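Local structure of transcription factor IWS1 (Saccharomyces cerevisiae, 3NFQ) at residues A[144-147]-A[148-152]. The protein takes part in regulating RNA polymerase II transcription and interacts with SPT6, this chain being its conserved central domain with a TFIIS N-terminal-like helical bundle. Numbering follows the deposited sequence.
Sequences KLIA and EWTRP
L145 lies over the indole of W149 one helical turn further on, its CB 3.8 Å from the centroid of the six-membered ring and 9° off the ring normal, a CH-pi contact over the face. The branched leucine brings both methyls to the same part of the ring, CD2 standing 3.8 Å from CZ2. W149 carries CG anti to its carbonyl carbon (chi1 -71°), which swings the indole back along the helix and beneath the leucine. L145 O, on this same face 3.1 Å above the ring plane, accepts the nearly straight backbone bond from W149 N (2.8 Å). The broad indole offers the leucine a face while reaching three neighbouring helices, and an alanine here would probably leave L145 without its aromatic floor and open a gap toward them.

K144 and E148 run side by side, E148 extended and K144 bent at chi3; NZ and OE1 stay 4.6 Å apart, too far for a salt bridge. T150 leaves helical geometry and closes the final turn: its short hydroxyl reaches back to I146 O (OG1 at 2.7 Å), which also accepts from T150 N. R151 sets CG between its backbone N and carbonyl carbon (chi1 72°), and the chain, extended to NE, brings NH1 to E148 O (2.9 Å), which lies in the guanidinium plane, while R151 N reaches that oxygen from the opposite face of the carbonyl.

This is the C-terminal end of helix 136-149 in the TFIIS N-terminal-like bundle. L145 packs on F103 and W149 on L106, both of helix 96-107; I146, W149 and T150 meet L116 of helix 113-119, and W149 also touches V125 of helix 121-130.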
loop_
_atom_site.group_PDB
_atom_site.type_symbol
_atom_site.label_atom_id
_atom_site.label_comp_id
_atom_site.label_asym_id
_atom_site.label_seq_id
_atom_site.Cartn_x
_atom_site.Cartn_y
_atom_site.Cartn_z
ATOM N N LYS A 144 -8.737 0.788 13.735
ATOM C CA LYS A 144 -9.094 -0.612 14.019
ATOM C C LYS A 144 -7.986 -1.561 13.625
ATOM O O LYS A 144 -7.665 -2.503 14.354
ATOM C CB LYS A 144 -10.357 -1.014 13.246
ATOM C CG LYS A 144 -10.673 -2.504 13.409
ATOM C CD LYS A 144 -11.566 -2.947 12.241
ATOM C CE LYS A 144 -11.343 -4.407 11.830
ATOM N NZ LYS A 144 -12.649 -4.756 11.073
ATOM N N LEU A 145 -7.390 -1.329 12.453
ATOM C CA LEU A 145 -6.382 -2.271 11.962
ATOM C C LEU A 145 -5.115 -2.187 12.801
ATOM O O LEU A 145 -4.522 -3.209 13.118
ATOM C CB LEU A 145 -6.024 -1.972 10.525
ATOM C CG LEU A 145 -7.159 -2.409 9.584
ATOM C CD1 LEU A 145 -6.767 -1.948 8.169
ATOM C CD2 LEU A 145 -7.319 -3.894 9.627
ATOM N N ILE A 146 -4.672 -1.001 13.108
ATOM C CA ILE A 146 -3.444 -0.926 13.916
ATOM C C ILE A 146 -3.576 -1.596 15.307
ATOM O O ILE A 146 -2.630 -2.237 15.804
ATOM C CB ILE A 146 -2.877 0.538 13.995
ATOM C CG1 ILE A 146 -1.409 0.539 14.433
ATOM C CG2 ILE A 146 -3.666 1.434 14.840
ATOM C CD1 ILE A 146 -0.495 0.217 13.228
ATOM N N ALA A 147 -4.717 -1.387 15.954
ATOM C CA ALA A 147 -5.029 -2.045 17.238
ATOM C C ALA A 147 -5.019 -3.540 17.081
ATOM O O ALA A 147 -4.454 -4.271 17.899
ATOM C CB ALA A 147 -6.398 -1.548 17.762
ATOM N N GLU A 148 -5.637 -4.019 16.021
ATOM C CA GLU A 148 -5.731 -5.422 15.789
ATOM C C GLU A 148 -4.364 -6.042 15.490
ATOM O O GLU A 148 -4.009 -7.104 16.030
ATOM C CB GLU A 148 -6.694 -5.640 14.627
ATOM C CG GLU A 148 -6.907 -7.041 14.254
ATOM C CD GLU A 148 -7.902 -7.183 13.119
ATOM O OE1 GLU A 148 -8.991 -6.581 13.181
ATOM O OE2 GLU A 148 -7.613 -7.926 12.164
ATOM N N TRP A 149 -3.609 -5.404 14.591
ATOM C CA TRP A 149 -2.377 -5.996 14.111
ATOM C C TRP A 149 -1.377 -6.024 15.260
ATOM O O TRP A 149 -0.543 -6.913 15.309
ATOM C CB TRP A 149 -1.804 -5.178 12.962
ATOM C CG TRP A 149 -2.624 -5.301 11.707
ATOM C CD1 TRP A 149 -3.455 -6.310 11.374
ATOM C CD2 TRP A 149 -2.624 -4.388 10.603
ATOM N NE1 TRP A 149 -4.044 -6.062 10.144
ATOM C CE2 TRP A 149 -3.531 -4.886 9.648
ATOM C CE3 TRP A 149 -2.004 -3.172 10.365
ATOM C CZ2 TRP A 149 -3.770 -4.231 8.409
ATOM C CZ3 TRP A 149 -2.227 -2.513 9.131
ATOM C CH2 TRP A 149 -3.132 -3.040 8.188
ATOM N N THR A 150 -1.478 -5.066 16.167
ATOM C CA THR A 150 -0.520 -5.006 17.305
ATOM C C THR A 150 -1.095 -5.633 18.610
ATOM O O THR A 150 -0.573 -5.387 19.712
ATOM C CB THR A 150 -0.128 -3.581 17.602
ATOM O OG1 THR A 150 -1.280 -2.855 18.037
ATOM C CG2 THR A 150 0.479 -2.890 16.325
ATOM N N ARG A 151 -2.170 -6.416 18.482
ATOM C CA ARG A 151 -2.875 -6.952 19.669
ATOM C C ARG A 151 -2.012 -7.953 20.446
ATOM O O ARG A 151 -1.279 -8.722 19.835
ATOM C CB ARG A 151 -4.199 -7.611 19.255
ATOM C CG ARG A 151 -4.032 -8.941 18.515
ATOM C CD ARG A 151 -5.329 -9.317 17.924
ATOM N NE ARG A 151 -5.375 -10.619 17.259
ATOM C CZ ARG A 151 -4.997 -10.837 15.990
ATOM N NH1 ARG A 151 -4.468 -9.856 15.267
ATOM N NH2 ARG A 151 -5.147 -12.030 15.436
ATOM N N PRO A 152 -2.059 -7.899 21.798
ATOM C CA PRO A 152 -1.376 -8.861 22.698
ATOM C C PRO A 152 -1.391 -10.326 22.278
ATOM O O PRO A 152 -0.408 -11.011 22.494
ATOM C CB PRO A 152 -2.104 -8.679 24.010
ATOM C CG PRO A 152 -2.448 -7.210 24.017
ATOM C CD PRO A 152 -2.724 -6.826 22.562
#